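Local coordinates for xyloglucan-specific endo-beta-1,4-glucanase (Uncultured bacterium, PDB 4W88), which hydrolyses the beta-1,4-glucan backbone of xyloglucan from within the chain, as a ruminal member of glycoside hydrolase family 5, at residues A[230-235]-A[312-317]. The protein carries 1 engineered substitution. Residues are numbered along the deposited sequence; the frame is centred on the assembly and turned at random.
Sequences FTYVAD and NGEKFG. With BGC (beta-D-glucopyranose), chain C.
The glycan pocket of this xyloglucanase has part of its wall here, where Tyr232 meets Phe316 and Glu314 beside a bound glucose unit. Phe316 turns the edge of its ring to the face of Tyr232 in a T-shaped stack, centroids 5.5 Å apart and planes at 69°, with Phe316 CZ 3.8 Å from Tyr232 CE1. Phe316 also makes an edge-to-face contact with Trp304 of strand 300-305, and Tyr228 lies against the Tyr232 ring. In the eight-stranded TIM barrel of family 5, the tyrosine comes just after the short helix 228-231 that follows strand 218-223, and its two partners sit in the loop that follows strand 300-305, so the contact joins the loops after the sixth and eighth strands. Glu314 runs out extended past CG (chi2 179°) and brings its carboxylate to the edge of the tyrosine ring, OE2 3.9 Å from Tyr232 CE2, the two planes nearly perpendicular. One water links protein and sugar: it donates to Glu314 OE1 at 2.7 Å and to glucose O3 at a short 2.5 Å, and it is also hydrogen-bonded to Tyr232 OH at 3.0 Å, from a position at the edge of the tyrosine ring and in its plane. Glu149 holds the same glucose through another hydrogen bond. A leucine in place of Tyr232 would probably leave this water without its phenol partner and the Phe316 edge without an aromatic face to rest on. The Thr231 hydroxyl is hydrogen-bonded to the carbonyl of Tyr225, another residue of the pocket, while Glu314 O accepts a bond from Asn306 ND2.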
loop_
_atom_site.group_PDB
_atom_site.type_symbol
_atom_site.label_atom_id
_atom_site.label_comp_id
_atom_site.label_asym_id
_atom_site.label_seq_id
_atom_site.Cartn_x
_atom_site.Cartn_y
_atom_site.Cartn_z
ATOM N N PHE A 230 -4.090 9.999 -16.929
ATOM C CA PHE A 230 -3.632 11.221 -16.293
ATOM C C PHE A 230 -2.422 10.984 -15.390
ATOM O O PHE A 230 -1.495 11.792 -15.347
ATOM C CB PHE A 230 -4.751 11.867 -15.490
ATOM C CG PHE A 230 -4.311 13.119 -14.806
ATOM C CD1 PHE A 230 -4.033 14.262 -15.540
ATOM C CD2 PHE A 230 -4.163 13.166 -13.458
ATOM C CE1 PHE A 230 -3.581 15.412 -14.894
ATOM C CE2 PHE A 230 -3.716 14.306 -12.828
ATOM C CZ PHE A 230 -3.409 15.416 -13.543
ATOM N N THR A 231 -2.463 9.885 -14.616
ATOM C CA THR A 231 -1.486 9.692 -13.549
ATOM C C THR A 231 -0.161 9.085 -14.002
ATOM O O THR A 231 0.912 9.278 -13.367
ATOM C CB THR A 231 -2.074 8.782 -12.422
ATOM O OG1 THR A 231 -2.515 7.563 -13.013
ATOM C CG2 THR A 231 -3.285 9.458 -11.776
ATOM N N TYR A 232 -0.254 8.321 -15.102
ATOM C CA TYR A 232 0.923 7.653 -15.745
ATOM C C TYR A 232 1.271 8.225 -17.117
ATOM O O TYR A 232 0.514 8.969 -17.673
ATOM C CB TYR A 232 0.691 6.126 -15.848
ATOM C CG TYR A 232 0.967 5.354 -14.528
ATOM C CD1 TYR A 232 0.102 5.502 -13.412
ATOM C CD2 TYR A 232 2.094 4.549 -14.401
ATOM C CE1 TYR A 232 0.390 4.818 -12.223
ATOM C CE2 TYR A 232 2.375 3.880 -13.234
ATOM C CZ TYR A 232 1.538 4.028 -12.186
ATOM O OH TYR A 232 1.848 3.336 -11.029
ATOM N N VAL A 233 2.455 7.929 -17.589
ATOM C CA VAL A 233 2.883 8.270 -18.943
ATOM C C VAL A 233 2.742 7.020 -19.822
ATOM O O VAL A 233 3.246 5.967 -19.447
ATOM C CB VAL A 233 4.329 8.754 -18.986
ATOM C CG1 VAL A 233 4.724 9.154 -20.434
ATOM C CG2 VAL A 233 4.505 9.910 -18.049
ATOM N N ALA A 234 1.968 7.131 -20.908
ATOM C CA ALA A 234 1.652 6.003 -21.798
ATOM C C ALA A 234 1.099 6.568 -23.087
ATOM O O ALA A 234 0.836 7.761 -23.122
ATOM C CB ALA A 234 0.625 5.118 -21.170
ATOM N N ASP A 235 0.898 5.689 -24.099
ATOM C CA ASP A 235 0.327 6.082 -25.354
ATOM C C ASP A 235 -1.117 6.394 -25.026
ATOM O O ASP A 235 -1.857 5.551 -24.573
ATOM C CB ASP A 235 0.426 4.893 -26.327
ATOM C CG ASP A 235 -0.393 5.051 -27.650
ATOM O OD1 ASP A 235 -0.881 6.129 -28.023
ATOM O OD2 ASP A 235 -0.538 4.007 -28.357
ATOM N N ASN A 312 15.046 11.048 -14.319
ATOM C CA ASN A 312 14.222 10.138 -15.137
ATOM C C ASN A 312 13.594 9.087 -14.263
ATOM O O ASN A 312 14.164 8.766 -13.229
ATOM C CB ASN A 312 15.028 9.402 -16.200
ATOM C CG ASN A 312 15.775 10.328 -17.114
ATOM O OD1 ASN A 312 15.268 11.370 -17.575
ATOM N ND2 ASN A 312 17.002 9.943 -17.403
ATOM N N GLY A 313 12.472 8.528 -14.734
ATOM C CA GLY A 313 11.690 7.527 -14.044
ATOM C C GLY A 313 10.297 8.073 -13.803
ATOM O O GLY A 313 9.924 9.163 -14.333
ATOM N N GLU A 314 9.540 7.353 -13.002
ATOM C CA GLU A 314 8.163 7.706 -12.750
ATOM C C GLU A 314 8.140 8.810 -11.684
ATOM O O GLU A 314 8.535 8.572 -10.545
ATOM C CB GLU A 314 7.410 6.462 -12.328
ATOM C CG GLU A 314 7.242 5.429 -13.475
ATOM C CD GLU A 314 6.497 4.166 -13.061
ATOM O OE1 GLU A 314 6.264 3.975 -11.879
ATOM O OE2 GLU A 314 6.143 3.308 -13.901
ATOM N N LYS A 315 7.651 10.009 -12.052
ATOM C CA LYS A 315 7.937 11.181 -11.232
ATOM C C LYS A 315 6.914 11.353 -10.119
ATOM O O LYS A 315 6.152 12.327 -10.086
ATOM C CB LYS A 315 8.154 12.463 -12.079
ATOM C CG LYS A 315 9.412 12.470 -12.932
ATOM C CD LYS A 315 9.374 13.645 -13.905
ATOM C CE LYS A 315 10.740 13.890 -14.541
ATOM N NZ LYS A 315 11.314 12.672 -15.153
ATOM N N PHE A 316 6.857 10.367 -9.222
ATOM C CA PHE A 316 5.893 10.443 -8.076
ATOM C C PHE A 316 6.481 11.145 -6.820
ATOM O O PHE A 316 5.818 11.272 -5.777
ATOM C CB PHE A 316 5.539 9.043 -7.717
ATOM C CG PHE A 316 4.513 8.384 -8.642
ATOM C CD1 PHE A 316 3.242 8.852 -8.724
ATOM C CD2 PHE A 316 4.857 7.286 -9.370
ATOM C CE1 PHE A 316 2.263 8.274 -9.476
ATOM C CE2 PHE A 316 3.915 6.643 -10.154
ATOM C CZ PHE A 316 2.609 7.143 -10.241
ATOM N N GLY A 317 7.751 11.566 -6.893
ATOM C CA GLY A 317 8.378 12.173 -5.782
ATOM C C GLY A 317 7.676 13.436 -5.230
ATOM O O GLY A 317 7.268 14.327 -6.003
HETATM C C2 BGC C . 0.964 0.029 -12.887
HETATM C C3 BGC C . 1.253 -0.233 -11.400
HETATM C C4 BGC C . 0.193 0.335 -10.519
HETATM C C5 BGC C . -1.066 -0.209 -11.310
HETATM C C6 BGC C . -2.190 0.343 -10.519
HETATM C C1 BGC C . -0.202 -0.608 -13.556
HETATM O O2 BGC C . 1.945 -0.672 -13.493
HETATM O O3 BGC C . 2.483 0.397 -11.139
HETATM O O4 BGC C . 0.586 0.208 -9.055
HETATM O O5 BGC C . -1.106 0.024 -12.824
HETATM O O6 BGC C . -3.480 -0.137 -10.798
HETATM O O HOH W 1 4.453 1.978 -11.464
#